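Local coordinates for GH26C (PDB 6Q78), which probably hydrolyses internal beta-1,4-mannosidic linkages in mannans, as a family 26 glycoside hydrolase, at residues F81-Q94 and G368-T382. Sequence-based numbering, arbitrary orientation.
Sequences FIVGQQDAFSSFYQ and GFTMFWYNYQDTYCT
Ile82 to Gln85 pair in parallel register with Phe369 to Phe372, joining the first and last strands of the TIM barrel; their axes come within 4.3 Å, and five backbone hydrogen bonds run from Ile82 N–Gly368 O to Gln86 N–Phe372 O. Val83 CG1 meets the edge of the Phe372 ring at CE2 (3.7 Å), a branched side chain filling the space beside a flat one. From within the strand, Gln85 adds side-chain bonds to the backbone ones. With CG anti to the backbone N (chi1 -178°) and the chain extended, it spans the end of the partner strand and the returning chain: NE2 donates to Trp373 O (2.9 Å), in that carbonyl's plane, while OE1 accepts from Thr382 OG1 (2.8 Å). Asn375 supports this site, its OD1 taking Cys381 N and Thr382 N plus a weak bond from Gln85 NE2, and its ND2 reaching Thr382 O and Asp101. Were Asn375 an alanine, the amides of Cys381 and Thr382 would probably lose their acceptor, and the returning chain would be likely to drift from Gln85. Gln86 has CG anti to its N (chi1 -173°), over one face of Trp373 and 3.8 Å from the centroid of the six-membered ring; the bend at chi2 (75°) lays the amide along the ring, planes 14° apart. Farther out, the short hydroxyl of Ser91 suits a close approach, OG donating to Asn375 O (2.7 Å), and the flat rings of Tyr380 and Tyr93 form an offset edge-to-face pair, centroids 5.3 Å apart. Backbone bonds thus close the barrel, the amides of Gln85 and Asn375, donating and accepting at once, pin the chain beyond the last strand, and Gln86 backs Trp373, whose side chain adjoins a bound Tris molecule, consistent with a place lining the substrate cleft.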
loop_
_atom_site.group_PDB
_atom_site.type_symbol
_atom_site.label_atom_id
_atom_site.label_comp_id
_atom_site.label_asym_id
_atom_site.label_seq_id
_atom_site.Cartn_x
_atom_site.Cartn_y
_atom_site.Cartn_z
ATOM N N PHE A 81 2.061 -11.933 -9.590
ATOM C CA PHE A 81 1.919 -10.850 -8.621
ATOM C C PHE A 81 2.165 -11.351 -7.193
ATOM O O PHE A 81 1.831 -12.491 -6.840
ATOM C CB PHE A 81 0.543 -10.146 -8.715
ATOM C CG PHE A 81 -0.621 -11.082 -8.623
ATOM C CD1 PHE A 81 -1.138 -11.438 -7.383
ATOM C CD2 PHE A 81 -1.209 -11.590 -9.761
ATOM C CE1 PHE A 81 -2.196 -12.334 -7.287
ATOM C CE2 PHE A 81 -2.299 -12.476 -9.686
ATOM C CZ PHE A 81 -2.798 -12.843 -8.444
ATOM N N ILE A 82 2.734 -10.475 -6.377
ATOM C CA ILE A 82 2.936 -10.796 -4.962
ATOM C C ILE A 82 1.640 -10.565 -4.212
ATOM O O ILE A 82 0.927 -9.593 -4.484
ATOM C CB ILE A 82 4.071 -9.926 -4.404
ATOM C CG1 ILE A 82 5.385 -10.303 -5.098
ATOM C CG2 ILE A 82 4.218 -10.099 -2.891
ATOM C CD1 ILE A 82 6.549 -9.327 -4.788
ATOM N N VAL A 83 1.340 -11.453 -3.261
ATOM C CA VAL A 83 0.210 -11.290 -2.352
ATOM C C VAL A 83 0.733 -10.999 -0.958
ATOM O O VAL A 83 1.547 -11.755 -0.423
ATOM C CB VAL A 83 -0.662 -12.549 -2.354
ATOM C CG1 VAL A 83 -1.691 -12.524 -1.225
ATOM C CG2 VAL A 83 -1.362 -12.662 -3.731
ATOM N N GLY A 84 0.225 -9.922 -0.361
ATOM C CA GLY A 84 0.584 -9.618 1.012
ATOM C C GLY A 84 -0.598 -9.247 1.887
ATOM O O GLY A 84 -1.764 -9.358 1.484
ATOM N N GLN A 85 -0.313 -8.802 3.111
ATOM C CA GLN A 85 -1.373 -8.460 4.053
ATOM C C GLN A 85 -0.868 -7.398 5.030
ATOM O O GLN A 85 0.292 -7.440 5.494
ATOM C CB GLN A 85 -1.901 -9.710 4.792
ATOM C CG GLN A 85 -3.055 -9.421 5.756
ATOM C CD GLN A 85 -3.890 -10.680 6.048
ATOM O OE1 GLN A 85 -3.406 -11.813 5.964
ATOM N NE2 GLN A 85 -5.150 -10.476 6.387
ATOM N N GLN A 86 -1.758 -6.459 5.333
ATOM C CA GLN A 86 -1.472 -5.409 6.312
ATOM C C GLN A 86 -1.236 -6.054 7.680
ATOM O O GLN A 86 -2.014 -6.913 8.110
ATOM C CB GLN A 86 -2.679 -4.468 6.392
ATOM C CG GLN A 86 -2.453 -3.233 7.236
ATOM C CD GLN A 86 -1.578 -2.210 6.547
ATOM O OE1 GLN A 86 -1.229 -2.345 5.393
ATOM N NE2 GLN A 86 -1.236 -1.148 7.293
ATOM N N ASP A 87 -0.173 -5.614 8.367
ATOM C CA ASP A 87 0.105 -6.044 9.746
ATOM C C ASP A 87 0.147 -7.560 9.899
ATOM O O ASP A 87 -0.290 -8.128 10.909
ATOM C CB ASP A 87 -0.866 -5.387 10.735
ATOM C CG ASP A 87 -0.692 -3.882 10.795
ATOM O OD1 ASP A 87 0.414 -3.390 10.584
ATOM O OD2 ASP A 87 -1.682 -3.172 11.055
ATOM N N ALA A 88 0.695 -8.231 8.890
ATOM C CA ALA A 88 0.655 -9.699 8.896
ATOM C C ALA A 88 1.389 -10.291 10.104
ATOM O O ALA A 88 1.066 -11.411 10.519
ATOM C CB ALA A 88 1.257 -10.235 7.601
ATOM N N PHE A 89 2.404 -9.605 10.645
ATOM C CA PHE A 89 3.182 -10.145 11.764
ATOM C C PHE A 89 2.724 -9.662 13.145
ATOM O O PHE A 89 3.298 -10.115 14.151
ATOM C CB PHE A 89 4.676 -9.857 11.558
ATOM C CG PHE A 89 5.253 -10.427 10.270
ATOM C CD1 PHE A 89 4.975 -11.719 9.865
ATOM C CD2 PHE A 89 6.098 -9.657 9.496
ATOM C CE1 PHE A 89 5.501 -12.232 8.685
ATOM C CE2 PHE A 89 6.634 -10.162 8.304
ATOM C CZ PHE A 89 6.324 -11.461 7.905
ATOM N N SER A 90 1.674 -8.834 13.216
ATOM C CA SER A 90 1.235 -8.256 14.488
ATOM C C SER A 90 -0.280 -8.245 14.699
ATOM O O SER A 90 -0.730 -7.902 15.810
ATOM C CB SER A 90 1.736 -6.805 14.578
ATOM O OG SER A 90 1.285 -6.025 13.453
ATOM N N SER A 91 -1.089 -8.580 13.688
ATOM C CA SER A 91 -2.544 -8.576 13.810
ATOM C C SER A 91 -3.067 -9.904 13.295
ATOM O O SER A 91 -2.743 -10.310 12.173
ATOM C CB SER A 91 -3.161 -7.408 13.030
ATOM O OG SER A 91 -4.521 -7.190 13.448
ATOM N N PHE A 92 -3.819 -10.609 14.144
ATOM C CA PHE A 92 -4.215 -11.973 13.867
ATOM C C PHE A 92 -5.688 -12.157 14.168
ATOM O O PHE A 92 -6.209 -11.577 15.127
ATOM C CB PHE A 92 -3.421 -12.956 14.750
ATOM C CG PHE A 92 -1.936 -12.666 14.807
ATOM C CD1 PHE A 92 -1.418 -11.827 15.784
ATOM C CD2 PHE A 92 -1.078 -13.233 13.881
ATOM C CE1 PHE A 92 -0.046 -11.567 15.841
ATOM C CE2 PHE A 92 0.290 -12.994 13.935
ATOM C CZ PHE A 92 0.805 -12.157 14.908
ATOM N N TYR A 93 -6.328 -13.041 13.395
ATOM C CA TYR A 93 -7.669 -13.489 13.751
ATOM C C TYR A 93 -7.684 -14.027 15.177
ATOM O O TYR A 93 -6.840 -14.855 15.561
ATOM C CB TYR A 93 -8.129 -14.570 12.768
ATOM C CG TYR A 93 -9.505 -15.127 13.009
ATOM C CD1 TYR A 93 -10.634 -14.352 12.755
ATOM C CD2 TYR A 93 -9.671 -16.423 13.461
ATOM C CE1 TYR A 93 -11.902 -14.861 12.964
ATOM C CE2 TYR A 93 -10.940 -16.935 13.687
ATOM C CZ TYR A 93 -12.028 -16.137 13.422
ATOM O OH TYR A 93 -13.306 -16.638 13.634
ATOM N N GLN A 94 -8.660 -13.549 15.958
ATOM C CA GLN A 94 -8.851 -13.922 17.366
ATOM C C GLN A 94 -7.601 -13.691 18.215
ATOM O O GLN A 94 -7.455 -14.268 19.295
ATOM C CB GLN A 94 -9.430 -15.332 17.520
ATOM C CG GLN A 94 -10.813 -15.429 16.896
ATOM C CD GLN A 94 -11.507 -16.738 17.187
ATOM O OE1 GLN A 94 -10.876 -17.790 17.293
ATOM N NE2 GLN A 94 -12.828 -16.678 17.308
ATOM N N GLY A 368 1.995 -5.636 -9.998
ATOM C CA GLY A 368 3.140 -6.147 -9.256
ATOM C C GLY A 368 2.732 -6.808 -7.964
ATOM O O GLY A 368 3.394 -7.752 -7.511
ATOM N N PHE A 369 1.650 -6.343 -7.349
ATOM C CA PHE A 369 1.263 -6.879 -6.051
ATOM C C PHE A 369 -0.172 -6.533 -5.734
ATOM O O PHE A 369 -0.749 -5.598 -6.297
ATOM C CB PHE A 369 2.200 -6.413 -4.923
ATOM C CG PHE A 369 2.124 -4.949 -4.619
ATOM C CD1 PHE A 369 2.941 -4.064 -5.262
ATOM C CD2 PHE A 369 1.255 -4.474 -3.654
ATOM C CE1 PHE A 369 2.895 -2.673 -4.940
ATOM C CE2 PHE A 369 1.226 -3.101 -3.305
ATOM C CZ PHE A 369 2.050 -2.222 -3.955
ATOM N N THR A 370 -0.755 -7.327 -4.832
ATOM C CA THR A 370 -1.998 -6.955 -4.190
ATOM C C THR A 370 -1.863 -7.206 -2.703
ATOM O O THR A 370 -1.034 -8.005 -2.272
ATOM C CB THR A 370 -3.198 -7.638 -4.826
ATOM O OG1 THR A 370 -4.397 -7.064 -4.265
ATOM C CG2 THR A 370 -3.162 -9.114 -4.550
ATOM N N MET A 371 -2.661 -6.503 -1.911
ATOM C CA MET A 371 -2.578 -6.625 -0.456
ATOM C C MET A 371 -3.959 -6.657 0.180
ATOM O O MET A 371 -4.810 -5.811 -0.112
ATOM C CB MET A 371 -1.780 -5.454 0.129
ATOM C CG MET A 371 -1.382 -5.643 1.625
ATOM S SD MET A 371 -0.841 -4.092 2.360
ATOM C CE MET A 371 -2.400 -3.200 2.550
ATOM N N PHE A 372 -4.153 -7.622 1.071
ATOM C CA PHE A 372 -5.335 -7.700 1.909
ATOM C C PHE A 372 -5.180 -6.786 3.120
ATOM O O PHE A 372 -4.063 -6.555 3.618
ATOM C CB PHE A 372 -5.459 -9.142 2.410
ATOM C CG PHE A 372 -5.814 -10.122 1.320
ATOM C CD1 PHE A 372 -7.104 -10.167 0.818
ATOM C CD2 PHE A 372 -4.859 -10.996 0.786
ATOM C CE1 PHE A 372 -7.448 -11.058 -0.204
ATOM C CE2 PHE A 372 -5.225 -11.901 -0.221
ATOM C CZ PHE A 372 -6.513 -11.924 -0.710
ATOM N N TRP A 373 -6.311 -6.257 3.601
ATOM C CA TRP A 373 -6.278 -5.563 4.878
ATOM C C TRP A 373 -6.035 -6.566 6.008
ATOM O O TRP A 373 -5.955 -7.774 5.786
ATOM C CB TRP A 373 -7.535 -4.700 5.074
ATOM C CG TRP A 373 -7.321 -3.589 6.043
ATOM C CD1 TRP A 373 -8.008 -3.377 7.208
ATOM C CD2 TRP A 373 -6.347 -2.524 5.953
ATOM N NE1 TRP A 373 -7.518 -2.270 7.859
ATOM C CE2 TRP A 373 -6.507 -1.721 7.112
ATOM C CE3 TRP A 373 -5.374 -2.172 5.006
ATOM C CZ2 TRP A 373 -5.715 -0.591 7.362
ATOM C CZ3 TRP A 373 -4.580 -1.046 5.259
ATOM C CH2 TRP A 373 -4.759 -0.277 6.433
ATOM N N TYR A 374 -5.891 -6.070 7.233
ATOM C CA TYR A 374 -5.533 -6.954 8.336
ATOM C C TYR A 374 -6.707 -7.833 8.783
ATOM O O TYR A 374 -7.891 -7.508 8.592
ATOM C CB TYR A 374 -4.898 -6.218 9.523
ATOM C CG TYR A 374 -5.584 -4.990 10.077
ATOM C CD1 TYR A 374 -6.851 -5.052 10.649
ATOM C CD2 TYR A 374 -4.924 -3.764 10.071
ATOM C CE1 TYR A 374 -7.447 -3.898 11.210
ATOM C CE2 TYR A 374 -5.505 -2.633 10.623
ATOM C CZ TYR A 374 -6.740 -2.711 11.179
ATOM O OH TYR A 374 -7.318 -1.563 11.725
ATOM N N ASN A 375 -6.359 -8.946 9.420
ATOM C CA ASN A 375 -7.310 -9.714 10.230
ATOM C C ASN A 375 -7.271 -9.185 11.650
ATOM O O ASN A 375 -6.209 -8.808 12.138
ATOM C CB ASN A 375 -6.869 -11.183 10.269
ATOM C CG ASN A 375 -7.052 -11.918 8.939
ATOM O OD1 ASN A 375 -7.740 -11.464 8.024
ATOM N ND2 ASN A 375 -6.417 -13.096 8.846
ATOM N N TYR A 376 -8.427 -9.144 12.316
ATOM C CA TYR A 376 -8.469 -8.517 13.633
ATOM C C TYR A 376 -9.673 -9.028 14.410
ATOM O O TYR A 376 -10.797 -8.974 13.910
ATOM C CB TYR A 376 -8.596 -6.991 13.451
ATOM C CG TYR A 376 -8.646 -6.217 14.749
ATOM C CD1 TYR A 376 -7.497 -5.984 15.485
ATOM C CD2 TYR A 376 -9.840 -5.719 15.228
ATOM C CE1 TYR A 376 -7.544 -5.271 16.682
ATOM C CE2 TYR A 376 -9.896 -5.011 16.413
ATOM C CZ TYR A 376 -8.742 -4.788 17.126
ATOM O OH TYR A 376 -8.810 -4.075 18.307
ATOM N N GLN A 377 -9.423 -9.537 15.623
ATOM C CA GLN A 377 -10.491 -10.055 16.477
ATOM C C GLN A 377 -11.345 -11.066 15.714
ATOM O O GLN A 377 -10.799 -12.038 15.197
ATOM C CB GLN A 377 -11.299 -8.912 17.098
ATOM C CG GLN A 377 -10.413 -8.022 17.962
ATOM C CD GLN A 377 -11.181 -6.970 18.744
ATOM O OE1 GLN A 377 -12.311 -6.612 18.405
ATOM N NE2 GLN A 377 -10.559 -6.469 19.812
ATOM N N ASP A 378 -12.668 -10.861 15.613
ATOM C CA ASP A 378 -13.521 -11.847 14.950
ATOM C C ASP A 378 -13.754 -11.575 13.474
ATOM O O ASP A 378 -14.647 -12.192 12.880
ATOM C CB ASP A 378 -14.869 -11.947 15.667
ATOM C CG ASP A 378 -14.746 -12.599 17.012
ATOM O OD1 ASP A 378 -14.027 -13.613 17.118
ATOM O OD2 ASP A 378 -15.368 -12.086 17.965
ATOM N N THR A 379 -12.965 -10.698 12.860
ATOM C CA THR A 379 -13.166 -10.305 11.477
ATOM C C THR A 379 -11.929 -10.663 10.683
ATOM O O THR A 379 -10.821 -10.286 11.063
ATOM C CB THR A 379 -13.444 -8.798 11.392
ATOM O OG1 THR A 379 -14.642 -8.516 12.131
ATOM C CG2 THR A 379 -13.662 -8.381 9.948
ATOM N N TYR A 380 -12.111 -11.367 9.583
ATOM C CA TYR A 380 -10.958 -11.797 8.809
ATOM C C TYR A 380 -11.220 -11.572 7.334
ATOM O O TYR A 380 -12.349 -11.711 6.853
ATOM C CB TYR A 380 -10.622 -13.295 9.055
ATOM C CG TYR A 380 -11.664 -14.337 8.616
ATOM C CD1 TYR A 380 -12.757 -14.636 9.411
ATOM C CD2 TYR A 380 -11.517 -15.041 7.419
ATOM C CE1 TYR A 380 -13.692 -15.606 9.036
ATOM C CE2 TYR A 380 -12.451 -16.031 7.030
ATOM C CZ TYR A 380 -13.536 -16.302 7.847
ATOM O OH TYR A 380 -14.473 -17.286 7.517
ATOM N N CYS A 381 -10.156 -11.236 6.615
ATOM C CA CYS A 381 -10.247 -11.268 5.170
ATOM C C CYS A 381 -9.273 -12.244 4.537
ATOM O O CYS A 381 -9.285 -12.395 3.315
ATOM C CB CYS A 381 -10.115 -9.867 4.550
ATOM S SG CYS A 381 -8.483 -9.120 4.740
ATOM N N THR A 382 -8.420 -12.895 5.332
ATOM C CA THR A 382 -7.768 -14.113 4.868
ATOM C C THR A 382 -8.014 -15.181 5.926
ATOM O O THR A 382 -7.971 -14.898 7.131
ATOM C CB THR A 382 -6.242 -13.921 4.659
ATOM O OG1 THR A 382 -5.612 -13.546 5.897
ATOM C CG2 THR A 382 -5.950 -12.892 3.546
HETATM O O HOH W 1 -3.297 -9.159 9.534
HETATM O O HOH W 2 -6.837 -9.488 16.864
HETATM O O HOH W 3 -15.725 -14.691 12.994
#